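Long-range contacts in minor fimbrium subunit Mfa5 (PDB 6TO1), which serves as an accessory subunit of the minor fimbriae, adhesive surface pili that mediate biofilm formation and attachment to host cells and other oral bacteria: residues 83-88 / 402-407; 114-119 / 462-467; 229-234 / 359-364. One frame throughout, in Å; residues are numbered along the deposited sequence.

Contact 1 of 3, residues 83-88 / 402-407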
loop_
_atom_site.group_PDB
_atom_site.type_symbol
_atom_site.label_atom_id
_atom_site.label_comp_id
_atom_site.label_asym_id
_atom_site.label_seq_id
_atom_site.Cartn_x
_atom_site.Cartn_y
_atom_site.Cartn_z
ATOM N N ALA A 83 15.312 7.804 -3.488
ATOM C CA ALA A 83 14.531 7.158 -4.534
ATOM C C ALA A 83 13.139 6.839 -4.015
ATOM O O ALA A 83 12.945 6.549 -2.829
ATOM C CB ALA A 83 15.207 5.870 -5.012
ATOM N N SER A 84 12.172 6.884 -4.906
ATOM C CA SER A 84 10.809 6.623 -4.467
ATOM C C SER A 84 10.549 5.120 -4.417
ATOM O O SER A 84 10.977 4.381 -5.303
ATOM C CB SER A 84 9.810 7.301 -5.397
ATOM O OG SER A 84 9.817 8.703 -5.213
ATOM N N PRO A 85 9.851 4.643 -3.396
ATOM C CA PRO A 85 9.505 3.227 -3.345
ATOM C C PRO A 85 8.486 2.892 -4.419
ATOM O O PRO A 85 7.850 3.799 -4.972
ATOM C CB PRO A 85 8.899 3.060 -1.948
ATOM C CG PRO A 85 8.359 4.379 -1.623
ATOM C CD PRO A 85 9.248 5.404 -2.276
ATOM N N PRO A 86 8.290 1.609 -4.725
ATOM C CA PRO A 86 7.176 1.228 -5.604
ATOM C C PRO A 86 5.840 1.732 -5.066
ATOM O O PRO A 86 5.643 1.859 -3.855
ATOM C CB PRO A 86 7.219 -0.302 -5.601
ATOM C CG PRO A 86 8.671 -0.651 -5.200
ATOM C CD PRO A 86 9.003 0.434 -4.190
ATOM N N VAL A 87 4.916 1.975 -5.983
ATOM C CA VAL A 87 3.555 2.396 -5.630
ATOM C C VAL A 87 2.737 1.200 -5.156
ATOM O O VAL A 87 2.800 0.106 -5.745
ATOM C CB VAL A 87 2.883 3.066 -6.842
ATOM C CG1 VAL A 87 1.361 3.280 -6.560
ATOM C CG2 VAL A 87 3.573 4.376 -7.196
ATOM N N VAL A 88 1.927 1.411 -4.119
ATOM C CA VAL A 88 1.079 0.334 -3.584
ATOM C C VAL A 88 -0.037 0.032 -4.581
ATOM O O VAL A 88 -0.747 0.972 -5.022
ATOM C CB VAL A 88 0.494 0.729 -2.226
ATOM C CG1 VAL A 88 -0.538 -0.328 -1.780
ATOM C CG2 VAL A 88 1.574 0.873 -1.181
ATOM N N GLN A 402 11.443 -1.958 5.108
ATOM C CA GLN A 402 10.215 -1.213 5.320
ATOM C C GLN A 402 9.101 -1.764 4.438
ATOM O O GLN A 402 9.335 -2.265 3.338
ATOM C CB GLN A 402 10.445 0.265 4.997
ATOM C CG GLN A 402 9.209 1.133 5.149
ATOM C CD GLN A 402 9.411 2.570 4.685
ATOM O OE1 GLN A 402 10.447 2.936 4.112
ATOM N NE2 GLN A 402 8.415 3.393 4.944
ATOM N N THR A 403 7.876 -1.639 4.922
ATOM C CA THR A 403 6.695 -1.818 4.094
ATOM C C THR A 403 5.902 -0.521 4.124
ATOM O O THR A 403 5.845 0.161 5.160
ATOM C CB THR A 403 5.829 -2.980 4.569
ATOM O OG1 THR A 403 5.444 -2.746 5.918
ATOM C CG2 THR A 403 6.601 -4.288 4.471
ATOM N N ILE A 404 5.314 -0.174 2.981
ATOM C CA ILE A 404 4.569 1.064 2.843
ATOM C C ILE A 404 3.235 0.944 3.583
ATOM O O ILE A 404 2.484 -0.022 3.406
ATOM C CB ILE A 404 4.376 1.393 1.359
ATOM C CG1 ILE A 404 5.714 1.576 0.635
ATOM C CG2 ILE A 404 3.510 2.638 1.199
ATOM C CD1 ILE A 404 6.580 2.715 1.217
ATOM N N ASN A 405 2.937 1.938 4.417
ATOM C CA ASN A 405 1.805 1.883 5.336
ATOM C C ASN A 405 0.496 2.323 4.695
ATOM O O ASN A 405 -0.562 1.779 5.025
ATOM C CB ASN A 405 2.105 2.755 6.568
ATOM C CG ASN A 405 0.983 2.745 7.600
ATOM O OD1 ASN A 405 0.541 1.687 8.056
ATOM N ND2 ASN A 405 0.534 3.933 7.989
ATOM N N ILE A 406 0.543 3.302 3.803
ATOM C CA ILE A 406 -0.657 3.874 3.197
ATOM C C ILE A 406 -0.788 3.387 1.762
ATOM O O ILE A 406 0.175 3.427 0.984
ATOM C CB ILE A 406 -0.633 5.408 3.222
ATOM C CG1 ILE A 406 -0.496 5.975 4.632
ATOM C CG2 ILE A 406 -1.899 5.957 2.535
ATOM C CD1 ILE A 406 -1.564 5.596 5.563
ATOM N N GLY A 407 -1.991 2.963 1.391
ATOM C CA GLY A 407 -2.242 2.549 0.029
ATOM C C GLY A 407 -2.833 3.670 -0.798
ATOM O O GLY A 407 -2.416 3.901 -1.930
HETATM O O HOH W 1 -1.120 3.547 -4.258
#
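Val88 and Ile404 form the middle of a small apolar contact between two irregular segments, 83-88 and 402-407. The two side chains run antiparallel alongside one another, and CG2 of Val88 comes 3.5 Å from CG2 of Ile404. The same Val88 methyl also lies 3.6 Å from the carbonyl O of Ile406, a buried oxygen for which the model offers no hydrogen-bonding partner. The other methyl of Val88, CG1, stands anti to the backbone N (chi1 172°), which lays it against the backbone of Gly407, 3.8 Å from CA. Farther along, the Pro85 ring and the Ile404 side chain cross at about a right angle, with the end methyl CD1 of Ile404 3.7 Å from CG of Pro85.

Polar linkage across the pair is made through water. One molecule donates to the O of Val88 and to the O of Gly407, at 2.7 Å each, and so bridges two carbonyls beside the apolar patch.

Both segments lie between the six-stranded mixed sheet of the von Willebrand factor fold and the antiparallel sheets that follow. Segment 83-88 leads into strand 90-98; the loop holding 402-407 comes after helix 390-395 and leads into strand 408-417. Ser511 and Asn512 hydrogen-bond to the backbone of 83-88, while Val122, Val124, Ile459 and Ser461 pair with that of 402-407.

Contact 2 of 3, residues 114-119 / 462-467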
loop_
_atom_site.group_PDB
_atom_site.type_symbol
_atom_site.label_atom_id
_atom_site.label_comp_id
_atom_site.label_asym_id
_atom_site.label_seq_id
_atom_site.Cartn_x
_atom_site.Cartn_y
_atom_site.Cartn_z
ATOM N N THR A 114 -22.332 -3.393 -3.788
ATOM C CA THR A 114 -21.120 -3.099 -3.035
ATOM C C THR A 114 -20.088 -2.552 -4.010
ATOM O O THR A 114 -19.924 -3.111 -5.092
ATOM C CB THR A 114 -20.559 -4.338 -2.351
ATOM O OG1 THR A 114 -21.408 -4.733 -1.269
ATOM C CG2 THR A 114 -19.144 -4.022 -1.780
ATOM N N LEU A 115 -19.436 -1.450 -3.636
ATOM C CA LEU A 115 -18.240 -0.944 -4.300
ATOM C C LEU A 115 -17.075 -1.151 -3.346
ATOM O O LEU A 115 -17.175 -0.810 -2.158
ATOM C CB LEU A 115 -18.374 0.536 -4.655
ATOM C CG LEU A 115 -19.268 0.821 -5.865
ATOM C CD1 LEU A 115 -20.721 0.758 -5.362
ATOM C CD2 LEU A 115 -18.925 2.142 -6.479
ATOM N N LYS A 116 -15.990 -1.723 -3.857
ATOM C CA LYS A 116 -14.894 -2.182 -3.016
ATOM C C LYS A 116 -13.567 -1.724 -3.604
ATOM O O LYS A 116 -13.340 -1.830 -4.817
ATOM C CB LYS A 116 -14.912 -3.694 -2.905
ATOM C CG LYS A 116 -13.809 -4.292 -2.043
ATOM C CD LYS A 116 -13.733 -5.810 -2.233
ATOM C CE LYS A 116 -14.825 -6.553 -1.494
ATOM N NZ LYS A 116 -14.776 -8.026 -1.756
ATOM N N ILE A 117 -12.712 -1.212 -2.728
ATOM C CA ILE A 117 -11.364 -0.777 -3.057
ATOM C C ILE A 117 -10.421 -1.661 -2.254
ATOM O O ILE A 117 -10.549 -1.748 -1.028
ATOM C CB ILE A 117 -11.143 0.705 -2.703
ATOM C CG1 ILE A 117 -12.167 1.601 -3.389
ATOM C CG2 ILE A 117 -9.713 1.109 -3.103
ATOM C CD1 ILE A 117 -12.198 3.044 -2.781
ATOM N N THR A 118 -9.463 -2.285 -2.932
ATOM C CA THR A 118 -8.503 -3.164 -2.288
ATOM C C THR A 118 -7.092 -2.647 -2.545
ATOM O O THR A 118 -6.735 -2.314 -3.686
ATOM C CB THR A 118 -8.624 -4.604 -2.798
ATOM O OG1 THR A 118 -9.937 -5.090 -2.533
ATOM C CG2 THR A 118 -7.638 -5.502 -2.068
ATOM N N THR A 119 -6.317 -2.558 -1.482
ATOM C CA THR A 119 -4.916 -2.177 -1.557
ATOM C C THR A 119 -4.062 -3.400 -1.254
ATOM O O THR A 119 -4.411 -4.234 -0.417
ATOM C CB THR A 119 -4.582 -1.066 -0.559
ATOM O OG1 THR A 119 -4.973 -1.473 0.750
ATOM C CG2 THR A 119 -5.300 0.226 -0.915
ATOM N N SER A 462 -2.673 -3.283 2.249
ATOM C CA SER A 462 -3.150 -4.625 2.573
ATOM C C SER A 462 -4.523 -4.553 3.243
ATOM O O SER A 462 -4.779 -5.169 4.277
ATOM C CB SER A 462 -2.140 -5.369 3.452
ATOM O OG SER A 462 -0.906 -5.479 2.758
ATOM N N SER A 463 -5.418 -3.776 2.634
ATOM C CA SER A 463 -6.702 -3.472 3.257
ATOM C C SER A 463 -7.792 -3.429 2.200
ATOM O O SER A 463 -7.530 -3.465 0.996
ATOM C CB SER A 463 -6.674 -2.120 3.989
ATOM O OG SER A 463 -5.796 -2.147 5.099
ATOM N N GLU A 464 -9.044 -3.350 2.655
ATOM C CA GLU A 464 -10.160 -3.146 1.740
ATOM C C GLU A 464 -11.137 -2.159 2.359
ATOM O O GLU A 464 -11.351 -2.165 3.576
ATOM C CB GLU A 464 -10.879 -4.463 1.396
ATOM C CG GLU A 464 -11.692 -5.089 2.512
ATOM C CD GLU A 464 -12.816 -5.993 1.993
ATOM O OE1 GLU A 464 -13.979 -5.851 2.451
ATOM O OE2 GLU A 464 -12.537 -6.842 1.123
ATOM N N ALA A 465 -11.717 -1.313 1.511
ATOM C CA ALA A 465 -12.738 -0.349 1.895
ATOM C C ALA A 465 -13.990 -0.622 1.061
ATOM O O ALA A 465 -13.899 -0.964 -0.127
ATOM C CB ALA A 465 -12.242 1.083 1.695
ATOM N N THR A 466 -15.158 -0.527 1.692
ATOM C CA THR A 466 -16.389 -0.848 0.978
ATOM C C THR A 466 -17.512 0.091 1.382
ATOM O O THR A 466 -17.529 0.641 2.486
ATOM C CB THR A 466 -16.867 -2.289 1.248
ATOM O OG1 THR A 466 -17.061 -2.458 2.665
ATOM C CG2 THR A 466 -15.904 -3.283 0.732
ATOM N N ILE A 467 -18.409 0.329 0.428
ATOM C CA ILE A 467 -19.731 0.857 0.709
ATOM C C ILE A 467 -20.713 -0.145 0.120
ATOM O O ILE A 467 -20.447 -0.782 -0.910
ATOM C CB ILE A 467 -20.004 2.260 0.141
ATOM C CG1 ILE A 467 -19.984 2.266 -1.377
ATOM C CG2 ILE A 467 -19.018 3.283 0.723
ATOM C CD1 ILE A 467 -20.391 3.606 -1.942
HETATM O O HOH W 2 -13.352 -8.953 0.204
#
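Leu115 and Ile467 open an antiparallel pairing of strands 114-119 and 463-467, whose axes approach to 4.6 Å. As a hydrogen-bonded pair they exchange two backbone bonds: Leu115 N to Ile467 O, and Ile467 N to Leu115 O. Ile117 and Ala465 repeat the exchange more tightly, with Ala465 N 2.8 Å from Ile117 O and both donors in the carbonyl planes. Carbonyls directed at the partner strand also receive CA-H...O contacts, such as that from Glu464 CA to Ile117 O at 3.1 Å.

The pairing ends in a G1 beta bulge, where Ser462 and Ser463 both face Thr119. Thr119 N still reaches Ser463 O in a nearly straight bond of 2.9 Å. In return, Ser463 N is shared between Thr119 O, 3.2 Å away and above the carbonyl plane, and Thr119 OG1 at 3.0 Å; both bonds are bent. OG1 can reach it because chi1 of 55° sets this hydroxyl between the backbone N and the carbonyl carbon. Thr119 OG1 is also hydrogen-bonded to Leu460 O, while Ser463 OG pairs with Ser461 O and Thr114 OG1 with Thr468 OG1.

Lys116, Thr466 and Glu464 share one face. Lys116 lies alongside Thr466, CG 3.6 Å from the latter's CG2, then bends at chi3 (-77°). Its NZ stands 3.8 Å from Glu464 OE2, a long salt bridge made in one of the two glutamate conformers, and also forms a weak hydrogen bond with Tyr95 OH.

On the opposite face, Leu115, Ile117, Ala465 and Ile467 pack on strands 408-417 and 451-455, notably Val413 and Trp454, in a beta-sandwich arrangement. Strand 90-98 flanks 114-119 on its other edge, and Ser439 bonds the outer edge of 463-467 at Thr466.

Contact 3 of 3, residues 229-234 / 359-364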
loop_
_atom_site.group_PDB
_atom_site.type_symbol
_atom_site.label_atom_id
_atom_site.label_comp_id
_atom_site.label_asym_id
_atom_site.label_seq_id
_atom_site.Cartn_x
_atom_site.Cartn_y
_atom_site.Cartn_z
ATOM N N HIS A 229 22.312 0.258 3.237
ATOM C CA HIS A 229 22.938 0.193 4.548
ATOM C C HIS A 229 24.314 -0.458 4.480
ATOM O O HIS A 229 24.505 -1.449 3.775
ATOM C CB HIS A 229 22.109 -0.637 5.547
ATOM C CG HIS A 229 20.720 -0.137 5.767
ATOM N ND1 HIS A 229 20.374 0.640 6.853
ATOM C CD2 HIS A 229 19.587 -0.310 5.052
ATOM C CE1 HIS A 229 19.078 0.902 6.812
ATOM N NE2 HIS A 229 18.582 0.348 5.718
ATOM N N ILE A 230 25.259 0.096 5.230
ATOM C CA ILE A 230 26.539 -0.544 5.517
ATOM C C ILE A 230 26.584 -0.823 7.007
ATOM O O ILE A 230 26.333 0.079 7.814
ATOM C CB ILE A 230 27.732 0.324 5.087
ATOM C CG1 ILE A 230 27.676 0.526 3.578
ATOM C CG2 ILE A 230 29.046 -0.278 5.571
ATOM C CD1 ILE A 230 28.688 1.574 3.055
ATOM N N ILE A 231 26.890 -2.068 7.368
ATOM C CA ILE A 231 27.041 -2.468 8.764
ATOM C C ILE A 231 28.505 -2.824 9.008
ATOM O O ILE A 231 28.999 -3.815 8.468
ATOM C CB ILE A 231 26.136 -3.667 9.119
ATOM C CG1 ILE A 231 24.669 -3.342 8.882
ATOM C CG2 ILE A 231 26.398 -4.142 10.569
ATOM C CD1 ILE A 231 23.772 -4.631 8.788
ATOM N N LEU A 232 29.177 -2.069 9.878
ATOM C CA LEU A 232 30.573 -2.315 10.209
ATOM C C LEU A 232 30.663 -2.953 11.582
ATOM O O LEU A 232 30.177 -2.396 12.565
ATOM C CB LEU A 232 31.380 -1.009 10.186
ATOM C CG LEU A 232 32.829 -1.059 10.608
ATOM C CD1 LEU A 232 33.678 -1.897 9.663
ATOM C CD2 LEU A 232 33.350 0.396 10.710
ATOM N N MET A 233 31.315 -4.103 11.647
ATOM C CA MET A 233 31.484 -4.880 12.864
ATOM C C MET A 233 32.975 -4.907 13.166
ATOM O O MET A 233 33.746 -5.571 12.462
ATOM C CB MET A 233 30.923 -6.294 12.671
ATOM C CG MET A 233 29.411 -6.285 12.504
ATOM S SD MET A 233 28.708 -7.639 11.537
ATOM C CE MET A 233 29.267 -9.038 12.501
ATOM N N SER A 234 33.395 -4.175 14.189
ATOM C CA SER A 234 34.820 -3.982 14.405
ATOM C C SER A 234 35.075 -3.764 15.886
ATOM O O SER A 234 34.190 -3.326 16.618
ATOM C CB SER A 234 35.328 -2.790 13.577
ATOM O OG SER A 234 36.673 -2.493 13.925
ATOM N N HIS A 359 25.798 1.770 10.056
ATOM C CA HIS A 359 25.693 1.205 11.389
ATOM C C HIS A 359 27.054 0.677 11.824
ATOM O O HIS A 359 27.758 0.041 11.030
ATOM C CB HIS A 359 24.714 0.036 11.424
ATOM C CG HIS A 359 23.431 0.298 10.715
ATOM N ND1 HIS A 359 22.264 0.586 11.391
ATOM C CD2 HIS A 359 23.122 0.305 9.399
ATOM C CE1 HIS A 359 21.294 0.772 10.512
ATOM N NE2 HIS A 359 21.786 0.594 9.298
ATOM N N THR A 360 27.421 0.911 13.073
ATOM C CA THR A 360 28.671 0.356 13.566
ATOM C C THR A 360 28.389 -0.395 14.857
ATOM O O THR A 360 27.554 0.004 15.664
ATOM C CB THR A 360 29.752 1.423 13.813
ATOM O OG1 THR A 360 29.239 2.395 14.730
ATOM C CG2 THR A 360 30.139 2.102 12.528
ATOM N N ILE A 361 29.132 -1.471 15.059
ATOM C CA ILE A 361 28.958 -2.347 16.208
ATOM C C ILE A 361 30.336 -2.563 16.794
ATOM O O ILE A 361 31.233 -3.038 16.098
ATOM C CB ILE A 361 28.308 -3.685 15.811
ATOM C CG1 ILE A 361 26.989 -3.427 15.093
ATOM C CG2 ILE A 361 28.130 -4.553 17.022
ATOM C CD1 ILE A 361 26.373 -4.694 14.528
ATOM N N GLY A 362 30.512 -2.229 18.071
ATOM C CA GLY A 362 31.821 -2.253 18.687
ATOM C C GLY A 362 32.006 -3.508 19.518
ATOM O O GLY A 362 31.290 -3.725 20.495
ATOM N N TYR A 363 32.974 -4.329 19.127
ATOM C CA TYR A 363 33.191 -5.623 19.773
ATOM C C TYR A 363 34.237 -5.605 20.890
ATOM O O TYR A 363 34.478 -6.650 21.507
ATOM C CB TYR A 363 33.553 -6.663 18.698
ATOM C CG TYR A 363 32.330 -7.086 17.914
ATOM C CD1 TYR A 363 31.684 -8.285 18.178
ATOM C CD2 TYR A 363 31.780 -6.247 16.943
ATOM C CE1 TYR A 363 30.568 -8.654 17.480
ATOM C CE2 TYR A 363 30.650 -6.600 16.264
ATOM C CZ TYR A 363 30.051 -7.805 16.519
ATOM O OH TYR A 363 28.917 -8.142 15.836
ATOM N N ASP A 364 34.849 -4.462 21.183
ATOM C CA ASP A 364 35.675 -4.293 22.383
ATOM C C ASP A 364 34.727 -3.889 23.512
ATOM O O ASP A 364 34.204 -2.767 23.517
ATOM C CB ASP A 364 36.751 -3.234 22.154
ATOM C CG ASP A 364 37.695 -3.070 23.341
ATOM O OD1 ASP A 364 37.345 -3.492 24.455
ATOM O OD2 ASP A 364 38.792 -2.518 23.136
#
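Ile231, Met233 and Ile361 make the apolar centre of two neighbouring parallel strands in the Rossmann-like sheet of the von Willebrand factor type A domain. CD1 of Ile361 sits 4.0 Å from both CG2 of Ile231 and CG of Met233, and Ile231 and Ile361 point the same way, side by side. This face is covered by helix 143-160, where Phe156 meets Ile361 and Met160 meets Ile231. Over the other face, Leu232 CD2 touches Thr360 CG2, and helix 209-220 packs on Ile230 and Leu232.

Outward along the strands, Met233 meets the Tyr363 ring, its CB 3.6 Å from CE2; with chi3 turned to 59°, the methyl CE comes to the phenol oxygen OH, itself hydrogen-bonded to Ser152. The backbones alternate as parallel strands do: Ile230 O takes the N-H of His359, Leu232 N gives to His359 O, and Leu232 O takes that of Ile361. Ser234 N then bonds Ile361 O, and beyond the last strand pair Ser234 O accepts from Tyr363 N from above its carbonyl plane while lying at the edge of the tyrosine ring.

At the metal-ion-dependent adhesion site (MIDAS), Ser135, Ser137 and Thr207 bind magnesium; Asp133 begins its DxSxS sequence. Ser234, its side chain about 6 Å from the ion, holds Asp133 OD2 through an OG hydrogen bond from the second shell. At the other end two histidines meet rim to rim, planes at 29°, with Phe397 edge-to-face on His359. The two imidazoles are joined by the hydrogen bond between His229 ND1 and His359 NE2, 2.8 Å long.

From the N terminus, segment 83-88 leads into strand 90-98, and the chain returns through 114-119 before entering the von Willebrand factor domain. Inside that domain contact 3 closes the shortest loop, joining strands 227-234 and 357-362. After helix 390-395 the chain reaches 402-407, closing contact 1, and later 462-467, closing contact 2. Contact 3 is therefore nested within both larger loops, whereas contacts 1 and 2 cross. These two also touch, Gly407 CA lying 4.0 Å from Thr119 CG2, and so join the loops before strands 90-98 and 408-417 to the beta-sandwich. Contact 3 stands apart, its centre about 28 Å from that of contact 1 and 44 Å from that of contact 2.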